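Local atomic coordinates of centrosomal protein of 104 kDa (Homo sapiens, PDB entry 5LPH), a protein that is required for ciliogenesis and the structural integrity of the ciliary tip and binds tubulin through its TOG domain, the part in this chain. Residues 32-35 and 36-40; 245-248 and 249-252; 87-90 and 91-95. One frame throughout, in Å; residues are numbered along the deposited sequence. Where two conformers were deposited one is given.

Contact 1: 32-35 and 36-40; sequences LTEK and ALREA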
loop_
_atom_site.group_PDB
_atom_site.type_symbol
_atom_site.label_atom_id
_atom_site.label_comp_id
_atom_site.label_asym_id
_atom_site.label_seq_id
_atom_site.Cartn_x
_atom_site.Cartn_y
_atom_site.Cartn_z
ATOM N N LEU A 32 23.322 14.858 11.095
ATOM C CA LEU A 32 22.293 13.970 11.616
ATOM C C LEU A 32 22.171 14.168 13.124
ATOM O O LEU A 32 23.180 14.331 13.813
ATOM C CB LEU A 32 22.645 12.509 11.302
ATOM C CG LEU A 32 22.635 12.144 9.813
ATOM C CD1 LEU A 32 23.453 10.891 9.540
ATOM C CD2 LEU A 32 21.209 11.978 9.308
ATOM N N THR A 33 20.940 14.155 13.630
ATOM C CA THR A 33 20.699 14.196 15.073
ATOM C C THR A 33 21.135 12.873 15.690
ATOM O O THR A 33 21.351 11.895 14.972
ATOM C CB THR A 33 19.208 14.410 15.402
ATOM O OG1 THR A 33 18.431 13.357 14.812
ATOM C CG2 THR A 33 18.721 15.766 14.886
ATOM N N GLU A 34 21.258 12.844 17.016
ATOM C CA GLU A 34 21.630 11.615 17.726
ATOM C C GLU A 34 20.605 10.495 17.489
ATOM O O GLU A 34 20.987 9.345 17.272
ATOM C CB GLU A 34 21.810 11.881 19.228
ATOM C CG GLU A 34 22.419 10.725 20.020
ATOM C CD GLU A 34 23.761 10.251 19.474
ATOM O OE1 GLU A 34 24.597 11.104 19.089
ATOM O OE2 GLU A 34 23.983 9.019 19.416
ATOM N N LYS A 35 19.318 10.849 17.505
ATOM C CA LYS A 35 18.225 9.907 17.223
ATOM C C LYS A 35 18.295 9.316 15.812
ATOM O O LYS A 35 18.146 8.101 15.636
ATOM C CB LYS A 35 16.867 10.596 17.426
ATOM C CG LYS A 35 15.656 9.737 17.082
ATOM C CD LYS A 35 14.409 10.213 17.834
ATOM C CE LYS A 35 14.285 9.535 19.174
ATOM N NZ LYS A 35 13.114 10.000 19.968
ATOM N N ALA A 36 18.508 10.182 14.823
ATOM C CA ALA A 36 18.622 9.765 13.416
ATOM C C ALA A 36 19.833 8.865 13.166
ATOM O O ALA A 36 19.785 7.943 12.350
ATOM C CB ALA A 36 18.698 10.988 12.520
ATOM N N LEU A 37 20.915 9.159 13.879
ATOM C CA LEU A 37 22.168 8.417 13.788
ATOM C C LEU A 37 21.984 6.950 14.182
ATOM O O LEU A 37 22.463 6.053 13.483
ATOM C CB LEU A 37 23.215 9.081 14.697
ATOM C CG LEU A 37 24.678 9.211 14.288
ATOM C CD1 LEU A 37 24.854 9.529 12.809
ATOM C CD2 LEU A 37 25.300 10.295 15.159
ATOM N N ARG A 38 21.275 6.713 15.286
ATOM C CA ARG A 38 21.008 5.343 15.764
ATOM C C ARG A 38 19.977 4.630 14.886
ATOM O O ARG A 38 20.122 3.441 14.579
ATOM C CB ARG A 38 20.549 5.352 17.231
ATOM C CG ARG A 38 21.507 6.045 18.205
ATOM C CD ARG A 38 22.883 5.382 18.313
ATOM N NE ARG A 38 23.939 6.339 18.665
ATOM C CZ ARG A 38 25.242 6.050 18.751
ATOM N NH1 ARG A 38 25.698 4.814 18.527
ATOM N NH2 ARG A 38 26.106 7.015 19.072
ATOM N N GLU A 39 18.962 5.383 14.476
ATOM C CA GLU A 39 17.916 4.926 13.557
ATOM C C GLU A 39 18.490 4.476 12.204
ATOM O O GLU A 39 18.167 3.388 11.717
ATOM C CB GLU A 39 16.913 6.072 13.355
ATOM C CG GLU A 39 15.618 5.743 12.637
ATOM C CD GLU A 39 14.746 6.982 12.471
ATOM O OE1 GLU A 39 13.663 7.032 13.088
ATOM O OE2 GLU A 39 15.152 7.921 11.751
ATOM N N ALA A 40 19.366 5.302 11.624
ATOM C CA ALA A 40 19.958 5.052 10.298
ATOM C C ALA A 40 21.362 4.424 10.343
ATOM O O ALA A 40 22.080 4.440 9.335
ATOM C CB ALA A 40 19.996 6.352 9.512
#
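E34 sets its CG anti to the backbone N (chi1 -170°). The bend at chi2 (56°) then carries the carboxylate forward along the helix to R38. R38 bends at its own chi2 to meet it. The grip is side-on, with both nitrogens on one oxygen: R38 NE lies 2.8 Å from E34 OE2 and meets it nearly along the C-O bond direction, and R38 NH2 reaches the same E34 OE2 at 2.9 Å, on the syn lone pair. The oxygen lies in the guanidinium plane, while the carboxylate plane is turned 33° from it. T33 is the N-cap: its OG1 accepts from A36 N at 3.2 Å. T33 O takes L37 N at 3.0 Å. L32, just before the cap, crosses L37 at about a right angle, with L32 CD1 3.8 Å from L37 CD1. I44 of helix 41-47 touches both leucines. E39 OE2 bonds instead to Y56 OH. The T33 hydroxyl gives the A36 amide an acceptor at the start of the helix, and acidic E34 probably suits the helix dipole. The E34-R38 pair, two donors on one oxygen of an exposed glutamate, probably ties the first turn to the next at the surface.

Contact 2: 245-248 and 249-252; sequences ILDM and YRQH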
loop_
_atom_site.group_PDB
_atom_site.type_symbol
_atom_site.label_atom_id
_atom_site.label_comp_id
_atom_site.label_asym_id
_atom_site.label_seq_id
_atom_site.Cartn_x
_atom_site.Cartn_y
_atom_site.Cartn_z
ATOM N N ILE A 245 -20.901 -5.552 -0.975
ATOM C CA ILE A 245 -21.671 -6.758 -0.639
ATOM C C ILE A 245 -22.593 -7.163 -1.801
ATOM O O ILE A 245 -22.664 -8.350 -2.140
ATOM C CB ILE A 245 -22.473 -6.577 0.679
ATOM C CG1 ILE A 245 -21.509 -6.512 1.871
ATOM C CG2 ILE A 245 -23.459 -7.723 0.894
ATOM C CD1 ILE A 245 -22.087 -5.841 3.095
ATOM N N LEU A 246 -23.273 -6.186 -2.410
ATOM C CA LEU A 246 -24.139 -6.444 -3.571
ATOM C C LEU A 246 -23.343 -6.960 -4.780
ATOM O O LEU A 246 -23.801 -7.868 -5.472
ATOM C CB LEU A 246 -24.951 -5.198 -3.957
ATOM C CG LEU A 246 -25.971 -4.652 -2.949
ATOM C CD1 LEU A 246 -26.577 -3.351 -3.457
ATOM C CD2 LEU A 246 -27.074 -5.656 -2.651
ATOM N N ASP A 247 -22.161 -6.389 -5.026
ATOM C CA ASP A 247 -21.256 -6.874 -6.089
ATOM C C ASP A 247 -20.790 -8.313 -5.858
ATOM O O ASP A 247 -20.668 -9.083 -6.813
ATOM C CB ASP A 247 -20.028 -5.959 -6.253
ATOM C CG ASP A 247 -20.340 -4.651 -6.988
ATOM O OD1 ASP A 247 -21.445 -4.497 -7.552
ATOM O OD2 ASP A 247 -19.457 -3.768 -7.015
HETATM N N MSE A 248 -20.540 -8.671 -4.601
HETATM C CA MSE A 248 -20.126 -10.038 -4.249
HETATM C C MSE A 248 -21.255 -11.027 -4.403
HETATM O O MSE A 248 -21.007 -12.204 -4.682
HETATM C CB MSE A 248 -19.586 -10.100 -2.821
HETATM C CG MSE A 248 -18.258 -9.353 -2.695
HETATM SE SE MSE A 248 -16.771 -10.381 -3.495
HETATM C CE MSE A 248 -16.579 -11.711 -2.058
ATOM N N TYR A 249 -22.495 -10.564 -4.223
ATOM C CA TYR A 249 -23.682 -11.392 -4.453
ATOM C C TYR A 249 -23.913 -11.684 -5.943
ATOM O O TYR A 249 -24.289 -12.800 -6.293
ATOM C CB TYR A 249 -24.925 -10.741 -3.835
ATOM C CG TYR A 249 -26.132 -11.650 -3.808
ATOM C CD1 TYR A 249 -26.178 -12.751 -2.955
ATOM C CD2 TYR A 249 -27.225 -11.420 -4.644
ATOM C CE1 TYR A 249 -27.280 -13.597 -2.937
ATOM C CE2 TYR A 249 -28.330 -12.261 -4.627
ATOM C CZ TYR A 249 -28.353 -13.349 -3.771
ATOM O OH TYR A 249 -29.439 -14.196 -3.747
ATOM N N ARG A 250 -23.693 -10.688 -6.805
ATOM C CA ARG A 250 -23.759 -10.881 -8.267
ATOM C C ARG A 250 -22.764 -11.931 -8.793
ATOM O O ARG A 250 -23.070 -12.649 -9.745
ATOM C CB ARG A 250 -23.511 -9.562 -9.017
ATOM C CG ARG A 250 -24.626 -8.536 -8.912
ATOM C CD ARG A 250 -24.384 -7.369 -9.865
ATOM N NE ARG A 250 -25.313 -6.252 -9.663
ATOM C CZ ARG A 250 -25.165 -5.251 -8.787
ATOM N NH1 ARG A 250 -24.111 -5.180 -7.976
ATOM N NH2 ARG A 250 -26.096 -4.302 -8.718
ATOM N N GLN A 251 -21.581 -12.004 -8.179
ATOM C CA GLN A 251 -20.521 -12.923 -8.608
ATOM C C GLN A 251 -20.670 -14.310 -7.966
ATOM O O GLN A 251 -20.703 -15.319 -8.670
ATOM C CB GLN A 251 -19.132 -12.349 -8.275
ATOM C CG GLN A 251 -18.789 -11.000 -8.925
ATOM C CD GLN A 251 -18.445 -11.123 -10.388
ATOM O OE1 GLN A 251 -17.573 -11.899 -10.722
ATOM N NE2 GLN A 251 -19.113 -10.357 -11.265
ATOM N N HIS A 252 -20.770 -14.347 -6.636
ATOM C CA HIS A 252 -20.684 -15.601 -5.860
ATOM C C HIS A 252 -22.010 -16.154 -5.303
ATOM O O HIS A 252 -22.046 -17.294 -4.825
ATOM C CB HIS A 252 -19.660 -15.430 -4.735
ATOM C CG HIS A 252 -18.258 -15.271 -5.231
ATOM N ND1 HIS A 252 -17.570 -14.078 -5.157
ATOM C CD2 HIS A 252 -17.428 -16.150 -5.841
ATOM C CE1 HIS A 252 -16.368 -14.236 -5.685
ATOM N NE2 HIS A 252 -16.258 -15.483 -6.105
#
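Helix 235-252 closes the second HEAT repeat of this TOG domain, and the contact covers its last two turns. D247 and R250, three residues apart, form a salt bridge: D247 OD1 lies 2.8 Å from R250 NH1. The oxygen comes in at the guanidinium edge, near its plane, and the carboxylate and guanidinium planes are 56° apart. In R250, CG anti to the carbonyl carbon (chi1 -71°) turns the chain back, and the extended run from CG to NE gives the reach. R250 NH1 also passes 4.1 Å from L246 CB. D247 OD2 also has a long, weak ion pair with K208. Within the HEAT repeat, helices 219-229 and 235-252 pack together through I245, M248 and H252. I245, L246 and R250 meet helix 271-283, which follows the repeat. Y249 stacks on F280, and its OH bonds to D284. M248, a selenomethionine, and H252 lie side by side one turn apart, pointing the same way. M248 SE sits 5.1 Å from the H252 ring centroid, at the ring edge, and M248 CE comes to 4.0 Å from H252 ND1. That nitrogen is buried and has no polar partner in the model. Backbone H252 N donates to M248 O at 2.9 Å.

Contact 3: 87-90 and 91-95; sequences KNTL and RASVF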
loop_
_atom_site.group_PDB
_atom_site.type_symbol
_atom_site.label_atom_id
_atom_site.label_comp_id
_atom_site.label_asym_id
_atom_site.label_seq_id
_atom_site.Cartn_x
_atom_site.Cartn_y
_atom_site.Cartn_z
ATOM N N LYS A 87 22.014 -7.229 -1.497
ATOM C CA LYS A 87 20.908 -7.249 -0.533
ATOM C C LYS A 87 21.019 -6.141 0.516
ATOM O O LYS A 87 20.024 -5.495 0.823
ATOM C CB LYS A 87 20.795 -8.607 0.161
ATOM C CG LYS A 87 20.274 -9.722 -0.729
ATOM C CD LYS A 87 20.319 -11.060 -0.007
ATOM C CE LYS A 87 19.998 -12.209 -0.950
ATOM N NZ LYS A 87 19.952 -13.523 -0.248
ATOM N N ASN A 88 22.213 -5.930 1.070
ATOM C CA ASN A 88 22.430 -4.837 2.033
ATOM C C ASN A 88 22.080 -3.476 1.435
ATOM O O ASN A 88 21.413 -2.661 2.072
ATOM C CB ASN A 88 23.887 -4.798 2.522
ATOM C CG ASN A 88 24.232 -5.947 3.446
ATOM O OD1 ASN A 88 23.361 -6.525 4.097
ATOM N ND2 ASN A 88 25.517 -6.283 3.510
ATOM N N THR A 89 22.545 -3.249 0.210
ATOM C CA THR A 89 22.271 -2.016 -0.515
ATOM C C THR A 89 20.768 -1.827 -0.767
ATOM O O THR A 89 20.246 -0.716 -0.631
ATOM C CB THR A 89 23.074 -1.977 -1.828
ATOM O OG1 THR A 89 24.473 -1.986 -1.520
ATOM C CG2 THR A 89 22.775 -0.735 -2.604
ATOM N N LEU A 90 20.087 -2.913 -1.123
ATOM C CA LEU A 90 18.634 -2.910 -1.275
ATOM C C LEU A 90 17.925 -2.555 0.031
ATOM O O LEU A 90 17.009 -1.732 0.017
ATOM C CB LEU A 90 18.142 -4.261 -1.802
ATOM C CG LEU A 90 16.634 -4.412 -2.044
ATOM C CD1 LEU A 90 16.378 -5.308 -3.244
ATOM C CD2 LEU A 90 15.900 -4.960 -0.826
ATOM N N ARG A 91 18.347 -3.169 1.139
ATOM C CA ARG A 91 17.710 -2.944 2.449
ATOM C C ARG A 91 17.928 -1.522 2.978
ATOM O O ARG A 91 17.034 -0.941 3.601
ATOM C CB ARG A 91 18.171 -3.992 3.482
ATOM C CG ARG A 91 17.595 -5.380 3.208
ATOM C CD ARG A 91 17.901 -6.453 4.242
ATOM N NE ARG A 91 17.591 -7.768 3.667
ATOM C CZ ARG A 91 16.518 -8.496 3.966
ATOM N NH1 ARG A 91 16.324 -9.662 3.366
ATOM N NH2 ARG A 91 15.648 -8.073 4.871
ATOM N N ALA A 92 19.109 -0.966 2.722
ATOM C CA ALA A 92 19.415 0.412 3.109
ATOM C C ALA A 92 18.619 1.412 2.266
ATOM O O ALA A 92 18.144 2.425 2.780
ATOM C CB ALA A 92 20.899 0.679 2.963
ATOM N N SER A 93 18.489 1.119 0.974
ATOM C CA SER A 93 17.706 1.947 0.065
ATOM C C SER A 93 16.216 1.932 0.401
ATOM O O SER A 93 15.566 2.976 0.371
ATOM C CB SER A 93 17.933 1.519 -1.383
ATOM O OG SER A 93 19.301 1.672 -1.707
ATOM N N VAL A 94 15.692 0.759 0.739
ATOM C CA VAL A 94 14.299 0.631 1.172
ATOM C C VAL A 94 14.042 1.406 2.470
ATOM O O VAL A 94 12.970 1.999 2.632
ATOM C CB VAL A 94 13.879 -0.858 1.290
ATOM C CG1 VAL A 94 12.547 -1.012 2.011
ATOM C CG2 VAL A 94 13.786 -1.480 -0.096
ATOM N N PHE A 95 15.018 1.402 3.379
ATOM C CA PHE A 95 14.941 2.197 4.615
ATOM C C PHE A 95 14.745 3.699 4.317
ATOM O O PHE A 95 13.924 4.356 4.959
ATOM C CB PHE A 95 16.180 1.952 5.501
ATOM C CG PHE A 95 16.283 2.879 6.685
ATOM C CD1 PHE A 95 16.977 4.081 6.585
ATOM C CD2 PHE A 95 15.697 2.551 7.899
ATOM C CE1 PHE A 95 17.070 4.942 7.667
ATOM C CE2 PHE A 95 15.790 3.406 8.989
ATOM C CZ PHE A 95 16.479 4.606 8.871
#
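Segments 87-90 and 91-95 are consecutive turns of helix 83-100, joined by regular i to i+4 bonds. R91 N donates to K87 O, A92 N to N88 O, and V94 N to L90 O, each at 2.9 Å. The bond from S93 N to T89 O is of the same kind, but T89 O takes a second donor. S93 has chi1 -61°, which places OG anti to its carbonyl carbon and turned back toward the preceding turn. S93 OG donates to T89 O at 2.8 Å, while S93 N reaches that oxygen from the other face of the carbonyl plane. L90 and V94 lie side by side, pointing the same way, with L90 CD2 4.1 Å from V94 CG2. L90 also meets helix 106-126, and V94 meets helix 131-147. On the exposed side, R91 lays its CG 3.4 Å from K87 O. T89 OG1 bonds to D85 O. L70 and L74 of helix 60-76 touch S93. An alanine here lacks OG, and T89 O would probably lose its second donor and keep the bond from the backbone N. The serine hydroxyl thus finds its acceptor within its own helix, and this lets a polar group be buried among leucines at a helix-helix interface.

In the fold
Contacts 2 and 3 are turns inside helices of one all-helical HEAT-repeat domain; contact 1 is the capped start of a helix. They follow the chain in the order 1, 3, 2. Contacts 1 and 3 are neighbours, with centres about 17 Å apart, on the same side of the chain's centre. They touch through F95: its CZ lies 3.5 Å from E39 O, and its CE1 lies 3.7 Å from A40 CB. Helix 34-39, the first in the chain, thus rests on helix 83-100. Contact 2 is on the opposite side of the centre. Its centre lies about 50 Å from that of contact 1 and about 42 Å from that of contact 3. Its nearest atoms stay about 31 Å from contact 3.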